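Local coordinates for protein methionyl-tRNA formyltransferase (Clostridium thermocellum, PDB 1ZGH) that probably transfers a formyl group from 10-formyltetrahydrofolate to the amino group of the methionine carried by the initiator tRNA, at residues Met31-Ala36 / Gln47-Glu52; Trp88-Glu93 / Phe98-Phe103; Phe103-Leu108 / Glu158-Ala163. All coordinates share one frame; numbering follows the deposited sequence.

Contact 1: residues Met31-Ala36 / Gln47-Glu52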
HETATM    1  N   MSE A  31      -4.915 -19.010  17.509  1.00 39.31           N
HETATM    2  CA  MSE A  31      -4.795 -17.547  17.654  1.00 39.48           C
HETATM    3  C   MSE A  31      -5.815 -16.851  16.749  1.00 34.99           C
HETATM    4  O   MSE A  31      -5.939 -17.197  15.592  1.00 33.04           O
HETATM    5  CB  MSE A  31      -3.369 -17.077  17.325  1.00 39.07           C
HETATM    6  CG  MSE A  31      -3.137 -15.589  17.508  1.00 40.91           C
HETATM    7 SE   MSE A  31      -1.453 -14.989  16.668  1.00 50.86          SE
HETATM    8  CE  MSE A  31      -0.289 -15.414  18.160  1.00 47.47           C
ATOM      9  N   ASN A  32      -6.549 -15.892  17.300  1.00 31.72           N
ATOM     10  CA  ASN A  32      -7.539 -15.128  16.547  1.00 29.93           C
ATOM     11  C   ASN A  32      -6.822 -13.953  15.870  1.00 28.27           C
ATOM     12  O   ASN A  32      -6.168 -13.170  16.539  1.00 26.41           O
ATOM     13  CB  ASN A  32      -8.665 -14.590  17.461  1.00 29.59           C
ATOM     14  CG  ASN A  32      -9.551 -15.687  18.059  1.00 30.12           C
ATOM     15  OD1 ASN A  32      -9.677 -16.773  17.511  1.00 27.96           O
ATOM     16  ND2 ASN A  32     -10.185 -15.379  19.203  1.00 28.92           N
ATOM     17  N   ILE A  33      -6.921 -13.848  14.550  1.00 27.43           N
ATOM     18  CA  ILE A  33      -6.452 -12.637  13.869  1.00 27.63           C
ATOM     19  C   ILE A  33      -7.495 -12.042  12.926  1.00 27.04           C
ATOM     20  O   ILE A  33      -8.425 -12.728  12.461  1.00 27.47           O
ATOM     21  CB  ILE A  33      -5.168 -12.872  13.051  1.00 27.09           C
ATOM     22  CG1 ILE A  33      -5.409 -13.871  11.923  1.00 28.73           C
ATOM     23  CG2 ILE A  33      -3.997 -13.344  13.933  1.00 28.34           C
ATOM     24  CD1 ILE A  33      -4.284 -13.891  10.897  1.00 28.78           C
ATOM     25  N   ILE A  34      -7.323 -10.751  12.649  1.00 25.81           N
ATOM     26  CA  ILE A  34      -8.083 -10.095  11.610  1.00 24.64           C
ATOM     27  C   ILE A  34      -7.087  -9.648  10.552  1.00 24.52           C
ATOM     28  O   ILE A  34      -6.033  -9.111  10.874  1.00 23.10           O
ATOM     29  CB  ILE A  34      -8.862  -8.881  12.140  1.00 24.97           C
ATOM     30  CG1 ILE A  34      -9.964  -9.321  13.114  1.00 23.93           C
ATOM     31  CG2 ILE A  34      -9.471  -8.059  10.978  1.00 24.89           C
ATOM     32  CD1 ILE A  34     -10.592  -8.197  13.842  1.00 24.19           C
ATOM     33  N   ILE A  35      -7.437  -9.902   9.297  1.00 24.61           N
ATOM     34  CA  ILE A  35      -6.820  -9.247   8.146  1.00 25.01           C
ATOM     35  C   ILE A  35      -7.806  -8.258   7.536  1.00 25.16           C
ATOM     36  O   ILE A  35      -8.808  -8.643   6.942  1.00 25.33           O
ATOM     37  CB  ILE A  35      -6.355 -10.255   7.066  1.00 24.36           C
ATOM     38  CG1 ILE A  35      -5.482 -11.338   7.724  1.00 24.85           C
ATOM     39  CG2 ILE A  35      -5.559  -9.523   5.935  1.00 25.66           C
ATOM     40  CD1 ILE A  35      -4.904 -12.358   6.766  1.00 27.39           C
ATOM     41  N   ALA A  36      -7.485  -6.976   7.651  1.00 25.37           N
ATOM     42  CA  ALA A  36      -8.315  -5.930   7.073  1.00 26.15           C
ATOM     43  C   ALA A  36      -7.589  -5.371   5.860  1.00 26.81           C
ATOM     44  O   ALA A  36      -6.504  -4.816   5.963  1.00 26.83           O
ATOM     45  CB  ALA A  36      -8.605  -4.849   8.117  1.00 26.48           C
ATOM     46  N   GLN A  47      -7.566 -14.657   1.558  1.00 26.51           N
ATOM     47  CA  GLN A  47      -8.400 -15.892   1.493  1.00 27.69           C
ATOM     48  C   GLN A  47      -7.520 -17.147   1.417  1.00 27.40           C
ATOM     49  O   GLN A  47      -7.775 -18.145   2.091  1.00 26.25           O
ATOM     50  CB  GLN A  47      -9.357 -15.848   0.300  1.00 27.72           C
ATOM     51  CG  GLN A  47     -10.442 -14.768   0.434  1.00 28.53           C
ATOM     52  CD  GLN A  47     -11.225 -14.527  -0.843  1.00 30.73           C
ATOM     53  OE1 GLN A  47     -10.755 -14.818  -1.946  1.00 36.89           O
ATOM     54  NE2 GLN A  47     -12.419 -13.963  -0.701  1.00 35.17           N
ATOM     55  N   LYS A  48      -6.461 -17.062   0.609  1.00 27.74           N
ATOM     56  CA  LYS A  48      -5.478 -18.141   0.492  1.00 28.26           C
ATOM     57  C   LYS A  48      -4.789 -18.396   1.833  1.00 27.96           C
ATOM     58  O   LYS A  48      -4.662 -19.555   2.271  1.00 26.78           O
ATOM     59  CB  LYS A  48      -4.454 -17.771  -0.583  1.00 28.80           C
ATOM     60  CG  LYS A  48      -3.446 -18.823  -0.871  1.00 32.31           C
ATOM     61  N   PHE A  49      -4.375 -17.311   2.497  1.00 27.81           N
ATOM     62  CA  PHE A  49      -3.705 -17.408   3.797  1.00 28.21           C
ATOM     63  C   PHE A  49      -4.643 -18.036   4.839  1.00 28.26           C
ATOM     64  O   PHE A  49      -4.222 -18.901   5.639  1.00 29.12           O
ATOM     65  CB  PHE A  49      -3.207 -16.033   4.270  1.00 28.00           C
ATOM     66  CG  PHE A  49      -2.528 -16.078   5.597  1.00 28.72           C
ATOM     67  CD1 PHE A  49      -3.277 -16.031   6.777  1.00 28.34           C
ATOM     68  CD2 PHE A  49      -1.149 -16.214   5.690  1.00 29.32           C
ATOM     69  CE1 PHE A  49      -2.660 -16.117   8.030  1.00 28.70           C
ATOM     70  CE2 PHE A  49      -0.530 -16.308   6.952  1.00 30.23           C
ATOM     71  CZ  PHE A  49      -1.304 -16.271   8.116  1.00 27.88           C
ATOM     72  N   LYS A  50      -5.910 -17.631   4.825  1.00 28.42           N
ATOM     73  CA  LYS A  50      -6.900 -18.196   5.787  1.00 29.22           C
ATOM     74  C   LYS A  50      -7.077 -19.715   5.597  1.00 30.09           C
ATOM     75  O   LYS A  50      -7.103 -20.466   6.560  1.00 31.23           O
ATOM     76  CB  LYS A  50      -8.249 -17.482   5.634  1.00 28.49           C
ATOM     77  CG  LYS A  50      -9.413 -18.138   6.376  1.00 29.70           C
ATOM     78  CD  LYS A  50     -10.733 -17.414   6.134  1.00 30.09           C
ATOM     79  CE  LYS A  50     -11.852 -18.135   6.883  1.00 32.46           C
ATOM     80  NZ  LYS A  50     -12.831 -17.195   7.434  1.00 36.15           N
ATOM     81  N   LYS A  51      -7.236 -20.144   4.351  1.00 32.13           N
ATOM     82  CA  LYS A  51      -7.372 -21.554   4.025  1.00 33.47           C
ATOM     83  C   LYS A  51      -6.126 -22.365   4.380  1.00 34.72           C
ATOM     84  O   LYS A  51      -6.231 -23.446   4.971  1.00 34.62           O
ATOM     85  CB  LYS A  51      -7.684 -21.733   2.548  1.00 34.00           C
ATOM     86  N   GLU A  52      -4.952 -21.868   4.014  1.00 35.33           N
ATOM     87  CA  GLU A  52      -3.725 -22.619   4.280  1.00 36.98           C
ATOM     88  C   GLU A  52      -3.370 -22.736   5.763  1.00 36.39           C
ATOM     89  O   GLU A  52      -2.679 -23.669   6.157  1.00 36.15           O
ATOM     90  CB  GLU A  52      -2.559 -22.050   3.483  1.00 37.42           C
ATOM     91  CG  GLU A  52      -2.729 -22.236   1.976  1.00 39.19           C
ATOM     92  CD  GLU A  52      -1.728 -21.445   1.164  1.00 41.03           C
ATOM     93  OE1 GLU A  52      -1.049 -20.552   1.735  1.00 48.71           O
ATOM     94  OE2 GLU A  52      -1.640 -21.690  -0.068  1.00 47.30           O
TER
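Ile33 and Ile35, two residues apart on strand 31-36, both reach for the same side of the Phe49 ring with their terminal methyls. The contact across the segments is purely apolar. Ile33 CD1 lies 4.0 Å from Phe49 CE1, its side chain crossing that of Phe49 at about a right angle. Ile35 CD1 is likewise 4.0 Å from Phe49 CD1, arriving at a slant. The two methyls thus sit beside adjacent ring carbons. Phe49 gets there because its CG lies opposite the backbone N (chi1 179°), which carries the ring off the helix to the strand. In Ile33 the CG1 branch fits between the backbone N and the carbonyl carbon (chi1 63°), and CD1 extends onward to the ring.

Hydrogen bonding runs within and around the segments, not between them. Lys51 N donates to Gln47 O at 3.1 Å and Glu52 N to Lys48 O at 2.9 Å, keeping the helix regular as far as Glu52. Lys50, whose side chain leads away from the strand, bonds through NZ to Thr59 O.

Ile172 and Leu176 of helix 156-178 also pack against Phe49, so the ring is buried between strand and helices. Strand 31-36, helix 40-52 and the parallel strand 57-62 make a beta-alpha-beta unit of the Rossmann-like formyltransferase domain.

Contact 2: residues Trp88-Glu93 / Phe98-Phe103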
ATOM      1  N   TRP A  88      -8.889   3.674   4.848  1.00 39.72           N
ATOM      2  CA  TRP A  88      -9.493   4.586   5.792  1.00 39.01           C
ATOM      3  C   TRP A  88      -8.692   4.754   7.089  1.00 37.81           C
ATOM      4  O   TRP A  88      -7.829   3.939   7.406  1.00 37.28           O
ATOM      5  CB  TRP A  88     -10.898   4.106   6.095  1.00 39.71           C
ATOM      6  CG  TRP A  88     -11.706   3.910   4.853  1.00 40.90           C
ATOM      7  CD1 TRP A  88     -12.357   4.888   4.121  1.00 41.49           C
ATOM      8  CD2 TRP A  88     -11.945   2.674   4.173  1.00 40.95           C
ATOM      9  NE1 TRP A  88     -12.991   4.320   3.041  1.00 41.38           N
ATOM     10  CE2 TRP A  88     -12.759   2.966   3.050  1.00 42.21           C
ATOM     11  CE3 TRP A  88     -11.573   1.344   4.413  1.00 41.60           C
ATOM     12  CZ2 TRP A  88     -13.191   1.974   2.164  1.00 41.25           C
ATOM     13  CZ3 TRP A  88     -12.016   0.360   3.541  1.00 41.24           C
ATOM     14  CH2 TRP A  88     -12.820   0.680   2.432  1.00 41.49           C
ATOM     15  N   ILE A  89      -8.976   5.844   7.799  1.00 36.30           N
ATOM     16  CA  ILE A  89      -8.425   6.114   9.133  1.00 35.58           C
ATOM     17  C   ILE A  89      -8.866   5.006  10.073  1.00 33.80           C
ATOM     18  O   ILE A  89     -10.058   4.704  10.152  1.00 33.11           O
ATOM     19  CB  ILE A  89      -8.961   7.428   9.719  1.00 35.13           C
ATOM     20  CG1 ILE A  89      -8.415   8.637   8.951  1.00 36.96           C
ATOM     21  CG2 ILE A  89      -8.618   7.556  11.231  1.00 36.78           C
ATOM     22  CD1 ILE A  89      -9.123   9.928   9.334  1.00 37.13           C
ATOM     23  N   ILE A  90      -7.912   4.436  10.798  1.00 32.84           N
ATOM     24  CA  ILE A  90      -8.227   3.388  11.799  1.00 32.63           C
ATOM     25  C   ILE A  90      -8.677   4.053  13.100  1.00 32.43           C
ATOM     26  O   ILE A  90      -7.913   4.807  13.669  1.00 32.26           O
ATOM     27  CB  ILE A  90      -7.011   2.473  12.063  1.00 32.41           C
ATOM     28  CG1 ILE A  90      -6.556   1.829  10.748  1.00 32.59           C
ATOM     29  CG2 ILE A  90      -7.362   1.394  13.159  1.00 32.69           C
ATOM     30  CD1 ILE A  90      -5.152   1.202  10.770  1.00 32.55           C
ATOM     31  N   PRO A  91      -9.917   3.775  13.571  1.00 32.68           N
ATOM     32  CA  PRO A  91     -10.425   4.385  14.787  1.00 32.96           C
ATOM     33  C   PRO A  91      -9.528   4.165  16.008  1.00 32.33           C
ATOM     34  O   PRO A  91      -8.900   3.115  16.130  1.00 31.66           O
ATOM     35  CB  PRO A  91     -11.777   3.684  15.016  1.00 33.19           C
ATOM     36  CG  PRO A  91     -12.150   3.131  13.719  1.00 33.20           C
ATOM     37  CD  PRO A  91     -10.896   2.851  12.966  1.00 33.30           C
ATOM     38  N   LYS A  92      -9.503   5.162  16.882  1.00 31.74           N
ATOM     39  CA  LYS A  92      -8.675   5.162  18.074  1.00 31.73           C
ATOM     40  C   LYS A  92      -9.084   4.031  19.012  1.00 31.06           C
ATOM     41  O   LYS A  92      -8.227   3.351  19.563  1.00 31.32           O
ATOM     42  CB  LYS A  92      -8.797   6.527  18.760  1.00 32.04           C
ATOM     43  CG  LYS A  92      -7.816   6.785  19.887  1.00 32.76           C
ATOM     44  CD  LYS A  92      -8.093   8.123  20.608  1.00 32.77           C
ATOM     45  N   GLU A  93     -10.389   3.811  19.175  1.00 30.11           N
ATOM     46  CA  GLU A  93     -10.872   2.725  20.014  1.00 30.11           C
ATOM     47  C   GLU A  93     -10.381   1.345  19.547  1.00 29.25           C
ATOM     48  O   GLU A  93     -10.305   0.411  20.352  1.00 29.19           O
ATOM     49  CB  GLU A  93     -12.408   2.738  20.132  1.00 30.39           C
ATOM     50  N   PHE A  98      -6.182  -2.999  20.577  1.00 24.93           N
ATOM     51  CA  PHE A  98      -5.725  -4.187  19.866  1.00 25.68           C
ATOM     52  C   PHE A  98      -4.428  -3.827  19.138  1.00 26.24           C
ATOM     53  O   PHE A  98      -4.214  -2.665  18.778  1.00 26.72           O
ATOM     54  CB  PHE A  98      -6.797  -4.671  18.860  1.00 25.75           C
ATOM     55  CG  PHE A  98      -8.120  -4.965  19.502  1.00 26.37           C
ATOM     56  CD1 PHE A  98      -9.135  -4.013  19.495  1.00 28.13           C
ATOM     57  CD2 PHE A  98      -8.334  -6.171  20.183  1.00 26.56           C
ATOM     58  CE1 PHE A  98     -10.354  -4.264  20.134  1.00 26.74           C
ATOM     59  CE2 PHE A  98      -9.547  -6.433  20.828  1.00 26.90           C
ATOM     60  CZ  PHE A  98     -10.557  -5.479  20.813  1.00 27.52           C
ATOM     61  N   THR A  99      -3.571  -4.819  18.931  1.00 26.03           N
ATOM     62  CA  THR A  99      -2.312  -4.613  18.247  1.00 26.09           C
ATOM     63  C   THR A  99      -2.581  -4.552  16.764  1.00 25.52           C
ATOM     64  O   THR A  99      -2.863  -5.561  16.103  1.00 25.50           O
ATOM     65  CB  THR A  99      -1.275  -5.698  18.575  1.00 26.43           C
ATOM     66  OG1 THR A  99      -1.129  -5.781  19.986  1.00 26.73           O
ATOM     67  CG2 THR A  99       0.074  -5.342  17.994  1.00 28.20           C
ATOM     68  N   CYS A 100      -2.497  -3.343  16.239  1.00 25.56           N
ATOM     69  CA  CYS A 100      -2.767  -3.097  14.840  1.00 25.40           C
ATOM     70  C   CYS A 100      -1.443  -2.974  14.117  1.00 26.38           C
ATOM     71  O   CYS A 100      -0.594  -2.195  14.539  1.00 27.31           O
ATOM     72  CB  CYS A 100      -3.613  -1.839  14.672  1.00 25.20           C
ATOM     73  SG  CYS A 100      -5.303  -2.006  15.242  1.00 25.48           S
ATOM     74  N   VAL A 101      -1.297  -3.730  13.023  1.00 25.75           N
ATOM     75  CA  VAL A 101      -0.076  -3.783  12.225  1.00 26.01           C
ATOM     76  C   VAL A 101      -0.316  -3.270  10.802  1.00 25.48           C
ATOM     77  O   VAL A 101      -1.035  -3.877  10.024  1.00 25.21           O
ATOM     78  CB  VAL A 101       0.478  -5.218  12.155  1.00 25.63           C
ATOM     79  CG1 VAL A 101       1.849  -5.237  11.499  1.00 26.05           C
ATOM     80  CG2 VAL A 101       0.520  -5.816  13.557  1.00 26.13           C
ATOM     81  N   VAL A 102       0.268  -2.131  10.491  1.00 25.89           N
ATOM     82  CA  VAL A 102       0.256  -1.580   9.138  1.00 26.73           C
ATOM     83  C   VAL A 102       1.573  -1.905   8.437  1.00 26.63           C
ATOM     84  O   VAL A 102       2.615  -1.963   9.065  1.00 25.88           O
ATOM     85  CB  VAL A 102      -0.011  -0.052   9.210  1.00 27.58           C
ATOM     86  CG1 VAL A 102       0.528   0.701   7.977  1.00 29.89           C
ATOM     87  CG2 VAL A 102      -1.483   0.178   9.374  1.00 28.08           C
ATOM     88  N   PHE A 103       1.511  -2.079   7.117  1.00 27.58           N
ATOM     89  CA  PHE A 103       2.664  -2.400   6.292  1.00 28.74           C
ATOM     90  C   PHE A 103       2.930  -1.227   5.380  1.00 28.97           C
ATOM     91  O   PHE A 103       2.216  -1.037   4.398  1.00 30.42           O
ATOM     92  CB  PHE A 103       2.379  -3.683   5.506  1.00 29.27           C
ATOM     93  CG  PHE A 103       2.270  -4.883   6.374  1.00 29.72           C
ATOM     94  CD1 PHE A 103       1.062  -5.235   6.941  1.00 30.40           C
ATOM     95  CD2 PHE A 103       3.386  -5.655   6.660  1.00 29.95           C
ATOM     96  CE1 PHE A 103       0.972  -6.343   7.740  1.00 29.82           C
ATOM     97  CE2 PHE A 103       3.286  -6.769   7.443  1.00 31.18           C
ATOM     98  CZ  PHE A 103       2.095  -7.112   7.988  1.00 29.76           C
TER
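Cys100 and Val102 face Ile90 from strand 100-104, and that one isoleucine makes both contacts through different branches. Following the strand segment from its start, Phe98 comes first: its ring swings nearer to segment 88-93 but stops short of it, packing on Pro78 and Ile81. At Cys100 the chain turns a side chain to the other segment, and SG lies 4.5 Å from Ile90 CG2, a loose touch.

Val101 points the other way. Val102 then returns to the contact, and its CG2 comes within 4.1 Å of Ile90 CD1, the closer of the two approaches; here the two side chains lie alongside one another, running in contrary senses. The spread between the two branches of Ile90 follows from its torsions: CG1 runs beside the backbone N (chi1 -58°) and extends to CD1, while CG2 stands opposite that N. Ile90 can therefore bridge the two strand residues. Right after it, Pro91 takes the N-cap position of helix 92-95.

Phe83 of the parallel strand 80-83 also touches both Ile90 and Cys100. On the other face of the sheet, Val101 and Phe103 lie against helix 156-178, so strand 100-104 is packed between that helix and the loop carrying Ile90.

Contact 3: residues Phe103-Leu108 / Glu158-Ala163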
ATOM      1  N   PHE A 103       1.511  -2.079   7.117  1.00 27.58           N
ATOM      2  CA  PHE A 103       2.664  -2.400   6.292  1.00 28.74           C
ATOM      3  C   PHE A 103       2.930  -1.227   5.380  1.00 28.97           C
ATOM      4  O   PHE A 103       2.216  -1.037   4.398  1.00 30.42           O
ATOM      5  CB  PHE A 103       2.379  -3.683   5.506  1.00 29.27           C
ATOM      6  CG  PHE A 103       2.270  -4.883   6.374  1.00 29.72           C
ATOM      7  CD1 PHE A 103       1.062  -5.235   6.941  1.00 30.40           C
ATOM      8  CD2 PHE A 103       3.386  -5.655   6.660  1.00 29.95           C
ATOM      9  CE1 PHE A 103       0.972  -6.343   7.740  1.00 29.82           C
ATOM     10  CE2 PHE A 103       3.286  -6.769   7.443  1.00 31.18           C
ATOM     11  CZ  PHE A 103       2.095  -7.112   7.988  1.00 29.76           C
ATOM     12  N   HIS A 104       3.908  -0.394   5.740  1.00 29.01           N
ATOM     13  CA  HIS A 104       4.113   0.887   5.061  1.00 28.60           C
ATOM     14  C   HIS A 104       5.387   0.805   4.220  1.00 29.26           C
ATOM     15  O   HIS A 104       6.439   0.437   4.722  1.00 26.76           O
ATOM     16  CB  HIS A 104       4.137   2.015   6.079  1.00 28.27           C
ATOM     17  CG  HIS A 104       4.422   3.358   5.500  1.00 26.17           C
ATOM     18  ND1 HIS A 104       3.454   4.144   4.919  1.00 26.09           N
ATOM     19  CD2 HIS A 104       5.579   4.059   5.410  1.00 25.46           C
ATOM     20  CE1 HIS A 104       3.997   5.276   4.506  1.00 26.89           C
ATOM     21  NE2 HIS A 104       5.286   5.256   4.805  1.00 26.85           N
HETATM   22  N   MSE A 105       5.275   1.090   2.922  1.00 29.77           N
HETATM   23  CA  MSE A 105       6.361   0.741   1.987  1.00 32.80           C
HETATM   24  C   MSE A 105       7.492   1.749   1.902  1.00 29.94           C
HETATM   25  O   MSE A 105       8.062   1.974   0.834  1.00 29.24           O
HETATM   26  CB  MSE A 105       5.807   0.418   0.588  1.00 32.24           C
HETATM   27  CG  MSE A 105       5.193   1.548  -0.158  1.00 36.07           C
HETATM   28 SE   MSE A 105       5.125   1.035  -2.122  1.00 46.81          SE
HETATM   29  CE  MSE A 105       4.054  -0.532  -1.987  1.00 40.04           C
ATOM     30  N   THR A 106       7.847   2.351   3.029  1.00 29.26           N
ATOM     31  CA  THR A 106       9.047   3.166   3.085  1.00 29.14           C
ATOM     32  C   THR A 106       9.970   2.683   4.215  1.00 28.93           C
ATOM     33  O   THR A 106       9.560   1.943   5.140  1.00 28.10           O
ATOM     34  CB  THR A 106       8.739   4.655   3.268  1.00 29.17           C
ATOM     35  OG1 THR A 106       8.260   4.895   4.605  1.00 30.20           O
ATOM     36  CG2 THR A 106       7.709   5.119   2.248  1.00 29.16           C
ATOM     37  N   ASP A 107      11.219   3.107   4.090  1.00 28.02           N
ATOM     38  CA  ASP A 107      12.262   2.821   5.049  1.00 28.70           C
ATOM     39  C   ASP A 107      12.161   3.840   6.221  1.00 27.81           C
ATOM     40  O   ASP A 107      12.961   4.773   6.351  1.00 28.50           O
ATOM     41  CB  ASP A 107      13.618   2.865   4.301  1.00 29.31           C
ATOM     42  CG  ASP A 107      14.776   2.264   5.122  1.00 31.90           C
ATOM     43  OD1 ASP A 107      14.543   1.827   6.265  1.00 32.87           O
ATOM     44  OD2 ASP A 107      15.926   2.236   4.612  1.00 35.42           O
ATOM     45  N   LEU A 108      11.161   3.639   7.076  1.00 27.67           N
ATOM     46  CA  LEU A 108      10.801   4.610   8.128  1.00 27.60           C
ATOM     47  C   LEU A 108      11.957   4.855   9.094  1.00 27.64           C
ATOM     48  O   LEU A 108      12.687   3.908   9.406  1.00 27.44           O
ATOM     49  CB  LEU A 108       9.567   4.124   8.900  1.00 27.22           C
ATOM     50  CG  LEU A 108       8.244   4.232   8.140  1.00 26.69           C
ATOM     51  CD1 LEU A 108       7.161   3.406   8.841  1.00 28.13           C
ATOM     52  CD2 LEU A 108       7.818   5.665   8.019  1.00 26.73           C
ATOM     53  N   GLU A 158       1.642  -4.116 -10.472  1.00 24.58           N
ATOM     54  CA  GLU A 158       2.731  -5.094 -10.379  1.00 25.80           C
ATOM     55  C   GLU A 158       3.517  -4.943  -9.066  1.00 25.62           C
ATOM     56  O   GLU A 158       3.829  -5.914  -8.377  1.00 24.94           O
ATOM     57  CB  GLU A 158       3.673  -4.970 -11.607  1.00 26.07           C
ATOM     58  CG  GLU A 158       3.115  -5.614 -12.873  1.00 27.07           C
ATOM     59  CD  GLU A 158       3.832  -5.175 -14.164  1.00 27.74           C
ATOM     60  OE1 GLU A 158       4.680  -4.277 -14.082  1.00 24.97           O
ATOM     61  OE2 GLU A 158       3.526  -5.718 -15.239  1.00 30.02           O
ATOM     62  N   ILE A 159       3.758  -3.700  -8.679  1.00 24.94           N
ATOM     63  CA  ILE A 159       4.528  -3.415  -7.468  1.00 24.01           C
ATOM     64  C   ILE A 159       3.698  -3.763  -6.224  1.00 24.59           C
ATOM     65  O   ILE A 159       4.209  -4.360  -5.295  1.00 22.99           O
ATOM     66  CB  ILE A 159       4.955  -1.904  -7.433  1.00 23.75           C
ATOM     67  CG1 ILE A 159       5.988  -1.624  -8.553  1.00 22.70           C
ATOM     68  CG2 ILE A 159       5.499  -1.521  -6.035  1.00 24.21           C
ATOM     69  CD1 ILE A 159       6.122  -0.139  -8.880  1.00 24.07           C
ATOM     70  N   PHE A 160       2.428  -3.390  -6.219  1.00 25.44           N
ATOM     71  CA  PHE A 160       1.540  -3.727  -5.086  1.00 26.35           C
ATOM     72  C   PHE A 160       1.361  -5.239  -4.944  1.00 26.42           C
ATOM     73  O   PHE A 160       1.338  -5.766  -3.822  1.00 24.06           O
ATOM     74  CB  PHE A 160       0.186  -3.006  -5.182  1.00 26.44           C
ATOM     75  CG  PHE A 160       0.245  -1.545  -4.941  1.00 29.28           C
ATOM     76  CD1 PHE A 160       0.966  -1.012  -3.878  1.00 31.41           C
ATOM     77  CD2 PHE A 160      -0.511  -0.682  -5.723  1.00 30.42           C
ATOM     78  CE1 PHE A 160       0.972   0.341  -3.652  1.00 28.85           C
ATOM     79  CE2 PHE A 160      -0.496   0.658  -5.487  1.00 30.70           C
ATOM     80  CZ  PHE A 160       0.230   1.166  -4.434  1.00 30.20           C
HETATM   81  N   MSE A 161       1.273  -5.959  -6.059  1.00 25.66           N
HETATM   82  CA  MSE A 161       1.199  -7.423  -5.976  1.00 27.90           C
HETATM   83  C   MSE A 161       2.515  -8.058  -5.488  1.00 26.17           C
HETATM   84  O   MSE A 161       2.510  -9.033  -4.762  1.00 23.15           O
HETATM   85  CB  MSE A 161       0.753  -8.043  -7.319  1.00 27.75           C
HETATM   86  CG  MSE A 161      -0.656  -7.604  -7.697  1.00 28.31           C
HETATM   87 SE   MSE A 161      -1.224  -8.493  -9.366  1.00 41.03          SE
HETATM   88  CE  MSE A 161      -0.075  -7.856 -10.495  1.00 30.82           C
ATOM     89  N   ARG A 162       3.640  -7.492  -5.903  1.00 25.55           N
ATOM     90  CA  ARG A 162       4.956  -7.920  -5.434  1.00 25.54           C
ATOM     91  C   ARG A 162       5.083  -7.695  -3.905  1.00 24.87           C
ATOM     92  O   ARG A 162       5.534  -8.583  -3.175  1.00 24.69           O
ATOM     93  CB  ARG A 162       6.023  -7.123  -6.211  1.00 26.43           C
ATOM     94  CG  ARG A 162       7.475  -7.465  -5.927  1.00 25.93           C
ATOM     95  CD  ARG A 162       8.417  -6.535  -6.778  1.00 25.67           C
ATOM     96  NE  ARG A 162       8.096  -6.555  -8.206  1.00 25.48           N
ATOM     97  CZ  ARG A 162       8.125  -5.522  -9.037  1.00 27.74           C
ATOM     98  NH1 ARG A 162       8.540  -4.338  -8.622  1.00 27.82           N
ATOM     99  NH2 ARG A 162       7.770  -5.691 -10.317  1.00 27.56           N
ATOM    100  N   ALA A 163       4.623  -6.540  -3.434  1.00 24.18           N
ATOM    101  CA  ALA A 163       4.639  -6.213  -2.011  1.00 24.96           C
ATOM    102  C   ALA A 163       3.727  -7.149  -1.219  1.00 25.09           C
ATOM    103  O   ALA A 163       4.105  -7.654  -0.148  1.00 24.48           O
ATOM    104  CB  ALA A 163       4.208  -4.792  -1.823  1.00 24.44           C
TER
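Met105, a selenomethionine, lays its terminal methyl against helix 156-178, and this one carbon makes every close approach. The tight part is at Phe160: Met105 CE lies 3.6 Å from Phe160 CE1 and 3.7 Å from CD1, at the edge of the ring and near its plane, with the two side chains crossing at about a right angle. Packing is slacker on the rest of the helix surface, where the same CE is 4.3 Å from Ala163 CB and 4.4 Å from Ile159 CG2. Met105 holds its CG in the crowded position between backbone N and carbonyl carbon (chi1 67°), and a bend at the last torsion (chi3 59°) sets CE among the three residues.

The looser side is the outer face of the helix. Glu158 is exposed there, and Arg162 takes no part in the contact, its NH1 bonded to Asp151 O and Tyr153 O. On the loop side, Asp107 centres an inverse gamma turn closed by a weak bond from Leu108 N to Thr106 O, 3.0 Å long.

Pro116 and Leu117 of helix 116-122 flank Met105, and Leu117 touches Ile159 and Phe160 too. The loop leaving strand 100-104 is thereby joined to two helices, while Ala163 meets Ile130 of strand 127-134.

How the contacts relate
All three contacts belong to the formyl transferase region and reach the same six-stranded mixed sheet. They follow one another along the chain as contact 1, contact 2 and contact 3. Centres lie about 17 Å apart for contacts 1 and 2, 20 Å for contacts 1 and 3, and 18 Å for contacts 2 and 3. Contacts 2 and 3 overlap in sequence at Phe103, which touches the partner segment in neither, contact 3 taking over where strand 100-104 ends. Helix 156-178 supplies one segment of contact 3 and also packs beside contact 1, on one face of the sheet; contact 2 covers the opposite face. Together they pack both sides of the domain's sheet.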